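Local coordinates for lipopolysaccharide biosynthesis protein wbpB (Thermus thermophilus, PDB 3O9Z), which is an NAD-dependent sugar dehydrogenase thought to act in making the 2,3-diacetamido-2,3-dideoxy-D-mannuronic acid of lipopolysaccharide, at residues A[30-35]-A[60-65]. Numbering follows the deposited sequence.
Sequences LVASLD and EAYLED. With NAD (nicotinamide-adenine-dinucleotide), chain E.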
loop_
_atom_site.group_PDB
_atom_site.type_symbol
_atom_site.label_atom_id
_atom_site.label_comp_id
_atom_site.label_asym_id
_atom_site.label_seq_id
_atom_site.Cartn_x
_atom_site.Cartn_y
_atom_site.Cartn_z
ATOM N N LEU A 30 5.011 -21.040 15.700
ATOM C CA LEU A 30 4.708 -19.709 15.235
ATOM C C LEU A 30 3.347 -19.352 15.823
ATOM O O LEU A 30 2.327 -19.925 15.403
ATOM C CB LEU A 30 4.693 -19.695 13.704
ATOM C CG LEU A 30 4.380 -18.306 13.148
ATOM C CD1 LEU A 30 5.481 -17.291 13.551
ATOM C CD2 LEU A 30 4.163 -18.331 11.614
ATOM N N VAL A 31 3.339 -18.414 16.751
ATOM C CA VAL A 31 2.106 -18.007 17.411
ATOM C C VAL A 31 1.354 -16.959 16.569
ATOM O O VAL A 31 0.125 -16.990 16.506
ATOM C CB VAL A 31 2.413 -17.446 18.816
ATOM C CG1 VAL A 31 1.168 -16.954 19.532
ATOM C CG2 VAL A 31 3.096 -18.555 19.645
ATOM N N ALA A 32 2.073 -16.024 15.947
ATOM C CA ALA A 32 1.435 -14.894 15.294
ATOM C C ALA A 32 2.459 -14.319 14.335
ATOM O O ALA A 32 3.678 -14.423 14.541
ATOM C CB ALA A 32 0.996 -13.838 16.265
ATOM N N SER A 33 1.950 -13.752 13.252
ATOM C CA SER A 33 2.805 -13.011 12.304
ATOM C C SER A 33 2.213 -11.673 11.969
ATOM O O SER A 33 1.005 -11.451 12.125
ATOM C CB SER A 33 2.927 -13.795 10.986
ATOM O OG SER A 33 3.295 -15.148 11.086
ATOM N N LEU A 34 3.079 -10.793 11.455
ATOM C CA LEU A 34 2.738 -9.446 11.042
ATOM C C LEU A 34 3.283 -9.249 9.631
ATOM O O LEU A 34 4.484 -9.448 9.396
ATOM C CB LEU A 34 3.423 -8.381 11.936
ATOM C CG LEU A 34 3.346 -6.933 11.487
ATOM C CD1 LEU A 34 1.913 -6.396 11.391
ATOM C CD2 LEU A 34 4.202 -6.058 12.449
ATOM N N ASP A 35 2.432 -8.754 8.724
ATOM C CA ASP A 35 2.935 -8.200 7.440
ATOM C C ASP A 35 1.794 -7.352 6.901
ATOM O O ASP A 35 0.656 -7.842 6.863
ATOM C CB ASP A 35 3.256 -9.307 6.414
ATOM C CG ASP A 35 4.161 -8.842 5.283
ATOM O OD1 ASP A 35 3.825 -7.796 4.724
ATOM O OD2 ASP A 35 5.184 -9.499 5.048
ATOM N N GLU A 60 1.051 -5.689 18.065
ATOM C CA GLU A 60 1.674 -5.361 19.370
ATOM C C GLU A 60 0.655 -5.558 20.508
ATOM O O GLU A 60 1.043 -6.147 21.534
ATOM C CB GLU A 60 2.182 -3.912 19.337
ATOM C CG GLU A 60 3.004 -3.524 20.562
ATOM C CD GLU A 60 3.806 -2.281 20.323
ATOM O OE1 GLU A 60 4.803 -2.092 21.047
ATOM O OE2 GLU A 60 3.356 -1.388 19.543
ATOM N N ALA A 61 -0.555 -5.006 20.344
ATOM C CA ALA A 61 -1.540 -5.126 21.427
ATOM C C ALA A 61 -1.824 -6.577 21.717
ATOM O O ALA A 61 -2.073 -6.939 22.871
ATOM C CB ALA A 61 -2.803 -4.380 21.045
ATOM N N TYR A 62 -1.889 -7.440 20.694
ATOM C CA TYR A 62 -2.118 -8.858 20.834
ATOM C C TYR A 62 -1.000 -9.562 21.585
ATOM O O TYR A 62 -1.259 -10.296 22.541
ATOM C CB TYR A 62 -2.365 -9.477 19.443
ATOM C CG TYR A 62 -2.440 -10.973 19.499
ATOM C CD1 TYR A 62 -3.576 -11.572 20.046
ATOM C CD2 TYR A 62 -1.380 -11.774 19.136
ATOM C CE1 TYR A 62 -3.664 -12.941 20.172
ATOM C CE2 TYR A 62 -1.476 -13.149 19.226
ATOM C CZ TYR A 62 -2.614 -13.722 19.748
ATOM O OH TYR A 62 -2.731 -15.088 19.878
ATOM N N LEU A 63 0.232 -9.258 21.199
ATOM C CA LEU A 63 1.364 -9.839 21.895
ATOM C C LEU A 63 1.431 -9.299 23.328
ATOM O O LEU A 63 1.849 -10.049 24.184
ATOM C CB LEU A 63 2.672 -9.536 21.162
ATOM C CG LEU A 63 2.751 -10.271 19.801
ATOM C CD1 LEU A 63 4.080 -9.892 19.186
ATOM C CD2 LEU A 63 2.631 -11.799 19.863
ATOM N N GLU A 64 1.012 -8.061 23.576
ATOM C CA GLU A 64 1.000 -7.480 24.937
ATOM C C GLU A 64 -0.077 -8.179 25.742
ATOM O O GLU A 64 0.175 -8.511 26.918
ATOM C CB GLU A 64 0.762 -5.979 24.851
ATOM C CG GLU A 64 0.887 -5.194 26.193
ATOM C CD GLU A 64 0.790 -3.724 25.922
ATOM O OE1 GLU A 64 -0.236 -3.291 25.324
ATOM O OE2 GLU A 64 1.762 -2.988 26.270
ATOM N N ASP A 65 -1.261 -8.411 25.155
ATOM C CA ASP A 65 -2.260 -9.243 25.820
ATOM C C ASP A 65 -1.753 -10.629 26.175
ATOM O O ASP A 65 -2.001 -11.087 27.300
ATOM C CB ASP A 65 -3.558 -9.368 24.995
ATOM C CG ASP A 65 -4.304 -8.063 24.818
ATOM O OD1 ASP A 65 -4.122 -7.073 25.572
ATOM O OD2 ASP A 65 -5.157 -8.047 23.876
HETATM P PA NAD E . 10.927 -8.673 0.725
HETATM O O1A NAD E . 10.740 -9.883 -0.111
HETATM O O2A NAD E . 10.751 -7.253 0.164
HETATM O O5B NAD E . 9.910 -8.948 1.901
HETATM C C5B NAD E . 9.798 -7.910 2.835
HETATM C C4B NAD E . 8.485 -8.120 3.628
HETATM O O4B NAD E . 8.398 -7.190 4.738
HETATM C C3B NAD E . 7.288 -7.767 2.702
HETATM O O3B NAD E . 6.351 -8.860 2.614
HETATM C C2B NAD E . 6.688 -6.488 3.309
HETATM O O2B NAD E . 5.271 -6.344 3.137
HETATM C C1B NAD E . 7.025 -6.781 4.802
HETATM N N9A NAD E . 6.932 -5.537 5.610
HETATM C C8A NAD E . 6.967 -4.208 5.318
HETATM N N7A NAD E . 6.783 -3.477 6.415
HETATM C C5A NAD E . 6.531 -4.345 7.449
HETATM C C6A NAD E . 6.232 -4.200 8.857
HETATM N N6A NAD E . 6.088 -2.954 9.405
HETATM N N1A NAD E . 6.102 -5.364 9.482
HETATM C C2A NAD E . 6.211 -6.606 9.031
HETATM N N3A NAD E . 6.463 -6.768 7.706
HETATM C C4A NAD E . 6.645 -5.662 6.975
HETATM O O3 NAD E . 12.387 -8.727 1.376
HETATM P PN NAD E . 13.283 -9.922 1.837
HETATM O O1N NAD E . 14.300 -10.223 0.738
HETATM O O2N NAD E . 12.429 -11.041 2.366
HETATM O O5D NAD E . 14.203 -9.261 2.964
HETATM C C5D NAD E . 13.623 -9.291 4.244
HETATM C C4D NAD E . 14.783 -9.094 5.236
HETATM O O4D NAD E . 15.566 -10.306 5.151
HETATM C C3D NAD E . 15.721 -7.910 4.960
HETATM O O3D NAD E . 16.224 -7.483 6.266
HETATM C C2D NAD E . 16.877 -8.605 4.222
HETATM O O2D NAD E . 18.117 -7.941 4.413
HETATM C C1D NAD E . 16.930 -10.030 4.786
HETATM N N1N NAD E . 17.471 -11.006 3.842
HETATM C C2N NAD E . 18.410 -11.838 4.240
HETATM C C3N NAD E . 18.984 -12.811 3.448
HETATM C C7N NAD E . 20.074 -13.598 4.052
HETATM O O7N NAD E . 20.184 -13.735 5.289
HETATM N N7N NAD E . 20.829 -14.246 3.172
HETATM C C4N NAD E . 18.506 -12.928 2.135
HETATM C C5N NAD E . 17.450 -12.092 1.770
HETATM C C6N NAD E . 16.913 -11.135 2.628
#
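Ala32 meets Tyr62 and Leu63 where strand 30-34 runs beneath helix 60-65, nearly antiparallel to it at 158°. This is the closer-packed part: the methyl CB of Ala32 lies 3.9 Å from CE2 of Tyr62, set obliquely to the ring, and 4.4 Å from CD2 of Leu63. The CA-CB bond of Tyr62 points toward the strand, and with CG anti to the backbone N (chi1 173°) the ring atom CE2 is carried to Ala32; Phe53 also meets this ring. The partly exposed side is looser, with CG1 of Val31 no nearer than 4.3 Å to OH of Tyr62, and no hydrogen bond joins strand to helix. Glu64 and Asp65 instead form salt bridges to arginines of a neighbouring subunit. Just past the strand, Asp35 grips the adenine ribose of NAD with both carboxylate oxygens, OD1 accepting from O2B at 2.6 Å and OD2 from O3B at 2.8 Å, while the backbone N atoms of Ala37 and Ala12 steady OD1 and OD2 respectively. With an alanine in place of Asp35, the two hydroxyls would probably lose this carboxylate as acceptor, and the amides of Ala12 and Ala37 a partner. An acidic residue just after the second strand, binding the ribose diol through both carboxylate oxygens, is the hallmark of an NAD-binding Rossmann fold.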